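Local coordinates for CptN Toxin (PDB 4RMO), which is the protein toxin of a type III toxin-antitoxin system linked to bacteriophage resistance, complexed with its RNA antitoxin, and probably acts as an RNA-cleaving enzyme, at residues His32-Phe36 against Ile122-Arg127; Ile9-Phe14 against Met92-Ser96. All coordinates share one frame; numbering follows the deposited sequence. Where two conformers were deposited one is given.

The two contacts have centres about 15 Å apart and share one antiparallel sheet. Their segments alternate along the chain, in the order 9-14, 32-36, 92-96, 122-127, so neither contact closes a loop independent of the other. Strand 6-9 runs antiparallel to strand 32-37, and strand 44-51 pairs with both 32-37 and 93-96. Contact 1 packs helix 116-134 on this sheet; contact 2 brings in helix 11-17. They meet through His32, whose CG lies 3.4 Å from Ile9 CD1, and through Phe36, which touches Met92 (a selenomethionine). These contacts, with His32 CD2 3.5 Å from Phe93 CZ, join the two buried patches and, through the sheet, the RNA-facing helix to helix 11-17.

Contact 1 (His32-Phe36 against Ile122-Arg127); sequences HYYCF and IEQKAR. With nucleotides of chain B.
Phe36 and Arg127 form a cation-pi stack: the guanidinium lies nearly flat over one face of the ring, with planes at 15° and centres 4.3 Å apart. Arg127 CZ is displaced toward the ring's rim, and NH2 comes nearest to CD2 and CG. The Phe36 ring is set between its backbone N and carbonyl carbon (chi1 44°), and the arginine chain, extended from CG to NE, brings the guanidinium over the ring face.

The tight part lies deeper. Phe36 CE2 is 3.8 Å from Ala126 CB, and the same methyl group also touches Cys35 SG. The closest CA pair is Cys35 and Glu123, at 6.3 Å. Farther back along the strand, Tyr33 CE2 packs on Ile122 CG2 at 3.8 Å. The Glu123 carboxylate enters between these groups, but it was deposited in two conformers. In the one given, OE1 lies in plane at the edge of the Tyr33 ring, 3.0 Å from Tyr33 OH, a doubtful bond given the two conformers.

The looser side faces the RNA. Gln124 and Arg127 are partly exposed; Gln124 NE2 packs beside C5' of G24 of chain B (3.6 Å), and U26 OP2 of chain B sits near the guanidinium plane, at its edge, 3.6 Å from Arg127 NH1. That spacing fits electrostatic attraction rather than a direct hydrogen bond. Arg127 thus spans both environments, with its face on Phe36 and its edge toward a phosphate.

The axis of Ile122-Arg127, within helix 116-134, crosses that of His32-Phe36 at -70°, at a closest approach of 8.8 Å. Strands 6-9 and 44-51 flank strand 32-37, Phe87 meets the Tyr33 ring edge-to-face, and Trp46 of strand 44-51 packs against Phe36.

Contact 2 (Ile9-Phe14 against Met92-Ser96); sequences IKDRFF and MFPIS
The turn from strand 6-9 into helix 11-17 faces strand 93-96 at side-chain distance, the nearest CA atoms, those of Phe13 and Ile95, being 8.1 Å apart. Ile95 projects its CD1 onto one face of the Phe13 ring, 3.8 Å from the centroid and 15° off the normal, which meets the criteria for a CH-pi contact. With CG1 anti to the backbone N (chi1 -159°), Ile95 directs this branch to the ring, and CD1 also meets Ile9 CG2 tip to tip at 3.6 Å. The longer branch of Ile9 is used too: its CD1 reaches the edge of the Phe93 ring, in plane, 3.6 Å from CZ. The Phe13 and Phe93 rings are nearly parallel, 27° between planes, but displaced, with centroids 5.4 Å apart and little ring-on-ring overlap. Their nearest atoms are Phe13 CE2 and Phe93 CE1, at 3.5 Å. Tyr99 adds an edge-to-face partner for Phe13, and His32 borders Phe93. No hydrogen bond joins the two segments, so the contact has no directional polar bond, and what holds it is probably dispersion and buried apolar surface.

Contact 1 (His32-Phe36 against Ile122-Arg127)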
ATOM      1  N   HIS A  32      -1.195 -17.569  21.961  1.00 22.83           N
ATOM      2  CA  HIS A  32      -2.361 -17.040  21.306  1.00 22.41           C
ATOM      3  C   HIS A  32      -2.067 -15.636  20.833  1.00 26.77           C
ATOM      4  O   HIS A  32      -1.402 -14.853  21.521  1.00 26.98           O
ATOM      5  CB  HIS A  32      -3.554 -16.978  22.263  1.00 22.08           C
ATOM      6  CG  HIS A  32      -4.205 -18.288  22.534  1.00 21.42           C
ATOM      7  ND1 HIS A  32      -3.695 -19.198  23.442  1.00 22.38           N
ATOM      8  CD2 HIS A  32      -5.327 -18.850  22.030  1.00 22.44           C
ATOM      9  CE1 HIS A  32      -4.463 -20.270  23.467  1.00 20.45           C
ATOM     10  NE2 HIS A  32      -5.465 -20.083  22.625  1.00 24.07           N
ATOM     11  N   TYR A  33      -2.619 -15.269  19.682  1.00 27.98           N
ATOM     12  CA  TYR A  33      -2.370 -13.978  19.078  1.00 25.08           C
ATOM     13  C   TYR A  33      -3.543 -13.039  19.323  1.00 26.84           C
ATOM     14  O   TYR A  33      -4.688 -13.355  19.018  1.00 29.90           O
ATOM     15  CB  TYR A  33      -2.194 -14.181  17.556  1.00 28.22           C
ATOM     16  CG  TYR A  33      -1.988 -12.921  16.714  1.00 26.62           C
ATOM     17  CD1 TYR A  33      -0.800 -12.242  16.771  1.00 29.03           C
ATOM     18  CD2 TYR A  33      -2.960 -12.465  15.840  1.00 27.87           C
ATOM     19  CE1 TYR A  33      -0.573 -11.129  16.004  1.00 29.19           C
ATOM     20  CE2 TYR A  33      -2.740 -11.374  15.017  1.00 30.07           C
ATOM     21  CZ  TYR A  33      -1.538 -10.695  15.124  1.00 29.85           C
ATOM     22  OH  TYR A  33      -1.294  -9.567  14.375  1.00 33.29           O
ATOM     23  N   TYR A  34      -3.251 -11.840  19.791  1.00 27.45           N
ATOM     24  CA  TYR A  34      -4.264 -10.829  19.991  1.00 28.07           C
ATOM     25  C   TYR A  34      -4.469 -10.041  18.693  1.00 27.78           C
ATOM     26  O   TYR A  34      -3.649  -9.206  18.332  1.00 25.16           O
ATOM     27  CB  TYR A  34      -3.846  -9.871  21.101  1.00 27.91           C
ATOM     28  CG  TYR A  34      -4.725  -8.624  21.200  1.00 32.99           C
ATOM     29  CD1 TYR A  34      -6.086  -8.671  20.936  1.00 34.18           C
ATOM     30  CD2 TYR A  34      -4.182  -7.406  21.573  1.00 33.80           C
ATOM     31  CE1 TYR A  34      -6.882  -7.527  21.026  1.00 39.11           C
ATOM     32  CE2 TYR A  34      -4.961  -6.269  21.689  1.00 36.37           C
ATOM     33  CZ  TYR A  34      -6.311  -6.328  21.396  1.00 38.91           C
ATOM     34  OH  TYR A  34      -7.094  -5.176  21.487  1.00 40.99           O
ATOM     35  N   CYS A  35      -5.588 -10.292  18.026  1.00 27.62           N
ATOM     36  CA  CYS A  35      -5.882  -9.705  16.740  1.00 33.44           C
ATOM     37  C   CYS A  35      -6.522  -8.306  16.746  1.00 31.03           C
ATOM     38  O   CYS A  35      -5.993  -7.377  16.132  1.00 40.24           O
ATOM     39  CB  CYS A  35      -6.779 -10.665  16.003  1.00 37.64           C
ATOM     40  SG  CYS A  35      -6.729 -10.238  14.289  1.00 45.64           S
ATOM     41  N   PHE A  36      -7.649  -8.146  17.404  1.00 30.98           N
ATOM     42  CA  PHE A  36      -8.267  -6.829  17.536  1.00 36.59           C
ATOM     43  C   PHE A  36      -9.283  -6.807  18.641  1.00 38.03           C
ATOM     44  O   PHE A  36      -9.797  -7.823  19.031  1.00 38.04           O
ATOM     45  CB  PHE A  36      -8.958  -6.366  16.239  1.00 36.20           C
ATOM     46  CG  PHE A  36      -9.770  -7.436  15.561  1.00 37.03           C
ATOM     47  CD1 PHE A  36     -10.983  -7.859  16.078  1.00 40.00           C
ATOM     48  CD2 PHE A  36      -9.373  -7.940  14.369  1.00 37.15           C
ATOM     49  CE1 PHE A  36     -11.754  -8.813  15.430  1.00 41.03           C
ATOM     50  CE2 PHE A  36     -10.111  -8.924  13.725  1.00 40.86           C
ATOM     51  CZ  PHE A  36     -11.311  -9.366  14.257  1.00 38.69           C
ATOM     52  N   ILE A 122      -3.516 -10.918   8.257  1.00 31.71           N
ATOM     53  CA  ILE A 122      -4.152 -11.766   9.241  1.00 31.43           C
ATOM     54  C   ILE A 122      -5.397 -11.059   9.778  1.00 33.42           C
ATOM     55  O   ILE A 122      -6.427 -11.682   9.956  1.00 32.19           O
ATOM     56  CB  ILE A 122      -3.192 -12.163  10.392  1.00 33.39           C
ATOM     57  CG1 ILE A 122      -2.276 -13.311   9.893  1.00 36.16           C
ATOM     58  CG2 ILE A 122      -3.959 -12.662  11.620  1.00 29.72           C
ATOM     59  CD1 ILE A 122      -1.026 -13.500  10.707  1.00 35.67           C
ATOM     60  N   GLU A 123      -5.293  -9.773  10.030  1.00 27.33           N
ATOM     61  CA  GLU A 123      -6.422  -9.003  10.503  0.60 29.77           C
ATOM     62  C   GLU A 123      -7.585  -9.074   9.470  1.00 30.10           C
ATOM     63  O   GLU A 123      -8.748  -9.253   9.842  1.00 26.29           O
ATOM     64  CB  GLU A 123      -6.001  -7.557  10.862  0.60 32.43           C
ATOM     65  CG  GLU A 123      -5.809  -7.293  12.398  0.60 37.73           C
ATOM     66  CD  GLU A 123      -4.439  -7.691  13.111  0.60 38.41           C
ATOM     67  OE1 GLU A 123      -3.706  -8.732  12.801  0.60 29.81           O
ATOM     68  OE2 GLU A 123      -4.115  -6.933  14.081  0.60 29.26           O
ATOM     69  N   GLN A 124      -7.265  -8.969   8.193  1.00 29.10           N
ATOM     70  CA  GLN A 124      -8.314  -9.024   7.182  1.00 31.31           C
ATOM     71  C   GLN A 124      -8.951 -10.367   7.161  1.00 31.82           C
ATOM     72  O   GLN A 124     -10.177 -10.471   6.987  1.00 27.55           O
ATOM     73  CB  GLN A 124      -7.805  -8.663   5.778  1.00 32.57           C
ATOM     74  CG  GLN A 124      -7.563  -7.151   5.635  1.00 37.71           C
ATOM     75  CD  GLN A 124      -6.914  -6.742   4.290  1.00 41.07           C
ATOM     76  OE1 GLN A 124      -6.804  -7.546   3.355  1.00 45.19           O
ATOM     77  NE2 GLN A 124      -6.532  -5.470   4.191  1.00 35.77           N
ATOM     78  N   LYS A 125      -8.140 -11.397   7.259  1.00 28.63           N
ATOM     79  CA  LYS A 125      -8.671 -12.742   7.201  1.00 27.98           C
ATOM     80  C   LYS A 125      -9.588 -12.960   8.388  1.00 29.27           C
ATOM     81  O   LYS A 125     -10.627 -13.594   8.266  1.00 26.20           O
ATOM     82  CB  LYS A 125      -7.534 -13.745   7.160  1.00 28.35           C
ATOM     83  CG  LYS A 125      -6.904 -13.821   5.805  1.00 27.02           C
ATOM     84  CD  LYS A 125      -5.776 -14.818   5.737  1.00 30.82           C
ATOM     85  CE  LYS A 125      -5.102 -14.809   4.369  1.00 27.31           C
ATOM     86  NZ  LYS A 125      -4.435 -16.105   4.126  1.00 30.77           N
ATOM     87  N   ALA A 126      -9.213 -12.396   9.523  1.00 28.13           N
ATOM     88  CA  ALA A 126      -9.937 -12.599  10.750  1.00 29.47           C
ATOM     89  C   ALA A 126     -11.270 -11.895  10.740  1.00 30.36           C
ATOM     90  O   ALA A 126     -12.234 -12.376  11.337  1.00 27.55           O
ATOM     91  CB  ALA A 126      -9.112 -12.103  11.927  1.00 30.91           C
ATOM     92  N   ARG A 127     -11.314 -10.721  10.137  1.00 29.30           N
ATOM     93  CA  ARG A 127     -12.575  -9.972  10.037  1.00 27.64           C
ATOM     94  C   ARG A 127     -13.546 -10.710   9.157  1.00 28.40           C
ATOM     95  O   ARG A 127     -14.732 -10.761   9.427  1.00 29.98           O
ATOM     96  CB  ARG A 127     -12.314  -8.592   9.482  1.00 29.97           C
ATOM     97  CG  ARG A 127     -11.673  -7.682  10.509  1.00 32.31           C
ATOM     98  CD  ARG A 127     -11.512  -6.227   9.988  1.00 38.24           C
ATOM     99  NE  ARG A 127     -10.766  -5.448  10.977  1.00 39.73           N
ATOM    100  CZ  ARG A 127     -11.241  -5.080  12.163  1.00 41.64           C
ATOM    101  NH1 ARG A 127     -12.486  -5.355  12.534  1.00 41.78           N
ATOM    102  NH2 ARG A 127     -10.453  -4.424  13.000  1.00 44.32           N
TER
ATOM    103  P     U B  26     -16.034  -4.901  10.245  1.00 33.06           P
ATOM    104  OP1   U B  26     -15.982  -4.033  11.447  1.00 30.67           O
ATOM    105  OP2   U B  26     -15.060  -6.008  10.030  1.00 32.20           O
ATOM    106  O5'   U B  26     -17.425  -5.675  10.085  1.00 33.84           O
ATOM    107  C5'   U B  26     -18.696  -4.980  10.251  1.00 29.80           C
ATOM    108  C4'   U B  26     -19.828  -5.974  10.185  1.00 28.26           C
ATOM    109  O4'   U B  26     -19.741  -6.702   8.925  1.00 27.41           O
ATOM    110  C3'   U B  26     -19.827  -7.034  11.281  1.00 30.60           C
ATOM    111  O3'   U B  26     -21.165  -7.384  11.565  1.00 35.89           O
ATOM    112  C2'   U B  26     -19.155  -8.222  10.595  1.00 31.76           C
ATOM    113  O2'   U B  26     -19.470  -9.502  11.096  1.00 33.16           O
ATOM    114  C1'   U B  26     -19.686  -8.089   9.166  1.00 29.52           C
ATOM    115  N1    U B  26     -18.796  -8.695   8.164  1.00 30.83           N
ATOM    116  C2    U B  26     -19.258  -9.781   7.462  1.00 31.83           C
ATOM    117  O2    U B  26     -20.367 -10.258   7.640  1.00 28.62           O
ATOM    118  N3    U B  26     -18.362 -10.314   6.570  1.00 30.17           N
ATOM    119  C4    U B  26     -17.077  -9.878   6.315  1.00 30.14           C
ATOM    120  O4    U B  26     -16.392 -10.457   5.466  1.00 33.37           O
ATOM    121  C5    U B  26     -16.688  -8.729   7.055  1.00 31.58           C
ATOM    122  C6    U B  26     -17.527  -8.208   7.958  1.00 34.33           C
ATOM    123  P     G B  24      -8.446  -5.188   0.117  1.00 38.07           P
ATOM    124  OP1   G B  24      -6.993  -4.890   0.116  1.00 53.78           O
ATOM    125  OP2   G B  24      -8.939  -6.515  -0.347  1.00 38.04           O
ATOM    126  O5'   G B  24      -9.147  -5.203   1.542  1.00 41.44           O
ATOM    127  C5'   G B  24      -9.286  -4.049   2.347  1.00 42.01           C
ATOM    128  C4'   G B  24     -10.731  -3.583   2.382  1.00 38.64           C
ATOM    129  O4'   G B  24     -11.455  -3.925   1.162  1.00 33.90           O
ATOM    130  C3'   G B  24     -11.662  -4.104   3.459  1.00 34.58           C
ATOM    131  O3'   G B  24     -11.440  -3.531   4.734  1.00 36.99           O
ATOM    132  C2'   G B  24     -12.996  -3.588   2.935  1.00 32.18           C
ATOM    133  O2'   G B  24     -13.035  -2.191   3.111  1.00 31.83           O
ATOM    134  C1'   G B  24     -12.850  -3.849   1.434  1.00 32.34           C
ATOM    135  N9    G B  24     -13.491  -5.056   0.924  1.00 30.71           N
ATOM    136  C8    G B  24     -12.894  -6.104   0.264  1.00 31.14           C
ATOM    137  N7    G B  24     -13.740  -7.027  -0.103  1.00 28.77           N
ATOM    138  C5    G B  24     -14.976  -6.539   0.301  1.00 29.60           C
ATOM    139  C6    G B  24     -16.276  -7.102   0.176  1.00 26.43           C
ATOM    140  O6    G B  24     -16.607  -8.162  -0.361  1.00 25.71           O
ATOM    141  N1    G B  24     -17.242  -6.292   0.764  1.00 25.18           N
ATOM    142  C2    G B  24     -16.996  -5.089   1.374  1.00 27.28           C
ATOM    143  N2    G B  24     -18.054  -4.459   1.881  1.00 25.51           N
ATOM    144  N3    G B  24     -15.788  -4.567   1.525  1.00 28.12           N
ATOM    145  C4    G B  24     -14.834  -5.335   0.960  1.00 31.33           C
TER

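Contact 2 (Ile9-Phe14 against Met92-Ser96)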
ATOM      1  N   ILE A   9      -2.768 -17.626  27.923  1.00 23.44           N
ATOM      2  CA  ILE A   9      -4.091 -17.478  28.482  1.00 25.42           C
ATOM      3  C   ILE A   9      -4.223 -18.441  29.658  1.00 26.35           C
ATOM      4  O   ILE A   9      -3.753 -19.551  29.601  1.00 26.28           O
ATOM      5  CB  ILE A   9      -5.164 -17.808  27.455  1.00 24.98           C
ATOM      6  CG1 ILE A   9      -5.111 -16.796  26.302  1.00 25.72           C
ATOM      7  CG2 ILE A   9      -6.543 -17.803  28.060  1.00 26.28           C
ATOM      8  CD1 ILE A   9      -6.061 -17.112  25.170  1.00 23.36           C
ATOM      9  N   LYS A  10      -4.837 -17.964  30.723  1.00 28.69           N
ATOM     10  CA  LYS A  10      -5.036 -18.752  31.935  1.00 30.16           C
ATOM     11  C   LYS A  10      -5.883 -19.932  31.677  1.00 26.90           C
ATOM     12  O   LYS A  10      -6.886 -19.841  30.934  1.00 30.63           O
ATOM     13  CB  LYS A  10      -5.746 -17.922  32.978  1.00 34.58           C
ATOM     14  CG  LYS A  10      -4.902 -16.778  33.529  1.00 39.18           C
ATOM     15  CD  LYS A  10      -5.676 -16.029  34.635  1.00 43.45           C
ATOM     16  CE  LYS A  10      -4.849 -14.826  35.067  1.00 48.11           C
ATOM     17  NZ  LYS A  10      -5.543 -13.842  35.928  1.00 51.22           N
ATOM     18  N   ASP A  11      -5.533 -21.037  32.298  1.00 23.83           N
ATOM     19  CA  ASP A  11      -6.369 -22.249  32.168  1.00 28.27           C
ATOM     20  C   ASP A  11      -7.785 -22.004  32.657  1.00 28.95           C
ATOM     21  O   ASP A  11      -8.764 -22.609  32.174  1.00 30.12           O
ATOM     22  CB  ASP A  11      -5.721 -23.455  32.889  1.00 28.66           C
ATOM     23  CG  ASP A  11      -4.606 -24.101  32.051  1.00 30.92           C
ATOM     24  OD1 ASP A  11      -4.555 -23.908  30.794  1.00 32.06           O
ATOM     25  OD2 ASP A  11      -3.728 -24.754  32.654  1.00 40.56           O
ATOM     26  N   ARG A  12      -7.903 -21.086  33.608  1.00 28.80           N
ATOM     27  CA  ARG A  12      -9.213 -20.710  34.148  1.00 32.56           C
ATOM     28  C   ARG A  12     -10.198 -20.349  33.046  1.00 28.98           C
ATOM     29  O   ARG A  12     -11.397 -20.604  33.161  1.00 30.38           O
ATOM     30  CB  ARG A  12      -9.015 -19.530  35.087  1.00 42.83           C
ATOM     31  CG  ARG A  12     -10.110 -19.304  36.072  1.00 56.66           C
ATOM     32  CD  ARG A  12     -10.091 -17.842  36.527  1.00 77.84           C
ATOM     33  NE  ARG A  12     -11.397 -17.510  37.133  1.00 85.01           N
ATOM     34  CZ  ARG A  12     -11.992 -16.311  37.177  1.00 89.21           C
ATOM     35  NH1 ARG A  12     -11.399 -15.188  36.758  1.00 85.15           N
ATOM     36  NH2 ARG A  12     -13.218 -16.232  37.707  1.00 96.17           N
ATOM     37  N   PHE A  13      -9.713 -19.674  32.000  1.00 27.93           N
ATOM     38  CA  PHE A  13     -10.580 -19.311  30.877  1.00 25.94           C
ATOM     39  C   PHE A  13     -11.217 -20.573  30.287  1.00 25.04           C
ATOM     40  O   PHE A  13     -12.432 -20.630  30.103  1.00 23.89           O
ATOM     41  CB  PHE A  13      -9.825 -18.570  29.786  1.00 26.45           C
ATOM     42  CG  PHE A  13     -10.655 -18.286  28.552  1.00 27.64           C
ATOM     43  CD1 PHE A  13     -11.549 -17.258  28.533  1.00 27.80           C
ATOM     44  CD2 PHE A  13     -10.516 -19.079  27.409  1.00 26.86           C
ATOM     45  CE1 PHE A  13     -12.289 -16.992  27.385  1.00 32.39           C
ATOM     46  CE2 PHE A  13     -11.258 -18.831  26.278  1.00 32.54           C
ATOM     47  CZ  PHE A  13     -12.156 -17.790  26.262  1.00 32.86           C
ATOM     48  N   PHE A  14     -10.409 -21.577  30.059  1.00 23.29           N
ATOM     49  CA  PHE A  14     -10.885 -22.763  29.406  1.00 25.82           C
ATOM     50  C   PHE A  14     -11.800 -23.610  30.302  1.00 30.40           C
ATOM     51  O   PHE A  14     -12.790 -24.187  29.812  1.00 26.23           O
ATOM     52  CB  PHE A  14      -9.696 -23.543  28.863  1.00 23.61           C
ATOM     53  CG  PHE A  14      -8.957 -22.765  27.772  1.00 23.34           C
ATOM     54  CD1 PHE A  14      -9.374 -22.835  26.459  1.00 22.93           C
ATOM     55  CD2 PHE A  14      -7.938 -21.898  28.095  1.00 23.64           C
ATOM     56  CE1 PHE A  14      -8.716 -22.104  25.485  1.00 26.22           C
ATOM     57  CE2 PHE A  14      -7.280 -21.147  27.129  1.00 23.45           C
ATOM     58  CZ  PHE A  14      -7.661 -21.267  25.826  1.00 23.52           C
HETATM   59  N   MSE A  92     -10.824 -18.775  16.168  1.00 26.18           N
HETATM   60  CA  MSE A  92     -10.668 -17.552  16.951  1.00 26.59           C
HETATM   61  C   MSE A  92     -11.798 -17.396  17.931  1.00 24.26           C
HETATM   62  O   MSE A  92     -12.901 -17.925  17.708  1.00 25.16           O
HETATM   63  CB  MSE A  92     -10.651 -16.354  16.026  1.00 27.88           C
HETATM   64  CG  MSE A  92     -12.011 -16.178  15.334  1.00 31.66           C
HETATM   65 SE   MSE A  92     -11.868 -14.781  13.948  1.00 47.41          SE
HETATM   66  CE  MSE A  92     -11.587 -13.204  15.064  1.00 37.26           C
ATOM     67  N   PHE A  93     -11.568 -16.611  18.977  1.00 24.07           N
ATOM     68  CA  PHE A  93     -12.546 -16.513  20.046  1.00 25.62           C
ATOM     69  C   PHE A  93     -12.313 -15.305  20.896  1.00 24.91           C
ATOM     70  O   PHE A  93     -11.243 -14.712  20.853  1.00 29.92           O
ATOM     71  CB  PHE A  93     -12.449 -17.764  20.948  1.00 24.37           C
ATOM     72  CG  PHE A  93     -11.102 -17.898  21.628  1.00 22.51           C
ATOM     73  CD1 PHE A  93     -10.849 -17.283  22.834  1.00 22.98           C
ATOM     74  CD2 PHE A  93     -10.114 -18.647  21.055  1.00 22.36           C
ATOM     75  CE1 PHE A  93      -9.646 -17.432  23.467  1.00 22.95           C
ATOM     76  CE2 PHE A  93      -8.880 -18.786  21.658  1.00 22.97           C
ATOM     77  CZ  PHE A  93      -8.642 -18.155  22.882  1.00 24.73           C
ATOM     78  N   PRO A  94     -13.314 -14.912  21.670  1.00 28.04           N
ATOM     79  CA  PRO A  94     -13.181 -13.697  22.463  1.00 28.53           C
ATOM     80  C   PRO A  94     -12.767 -13.924  23.873  1.00 27.78           C
ATOM     81  O   PRO A  94     -12.980 -14.989  24.417  1.00 27.74           O
ATOM     82  CB  PRO A  94     -14.587 -13.140  22.455  1.00 33.96           C
ATOM     83  CG  PRO A  94     -15.455 -14.350  22.402  1.00 31.48           C
ATOM     84  CD  PRO A  94     -14.689 -15.416  21.673  1.00 30.24           C
ATOM     85  N   ILE A  95     -12.167 -12.915  24.470  1.00 30.99           N
ATOM     86  CA  ILE A  95     -11.659 -13.034  25.807  1.00 33.81           C
ATOM     87  C   ILE A  95     -11.634 -11.658  26.490  1.00 37.83           C
ATOM     88  O   ILE A  95     -11.779 -10.633  25.831  1.00 37.71           O
ATOM     89  CB  ILE A  95     -10.250 -13.618  25.778  1.00 32.31           C
ATOM     90  CG1 ILE A  95      -9.894 -14.228  27.114  1.00 33.06           C
ATOM     91  CG2 ILE A  95      -9.198 -12.575  25.441  1.00 35.40           C
ATOM     92  CD1 ILE A  95      -8.846 -15.312  26.987  1.00 33.67           C
ATOM     93  N   SER A  96     -11.509 -11.642  27.810  1.00 35.32           N
ATOM     94  CA  SER A  96     -11.386 -10.391  28.548  1.00 37.98           C
ATOM     95  C   SER A  96     -10.084 -10.403  29.285  1.00 38.15           C
ATOM     96  O   SER A  96      -9.453 -11.445  29.447  1.00 36.96           O
ATOM     97  CB  SER A  96     -12.556 -10.203  29.555  1.00 39.15           C
ATOM     98  OG  SER A  96     -12.556 -11.196  30.557  1.00 38.88           O
TER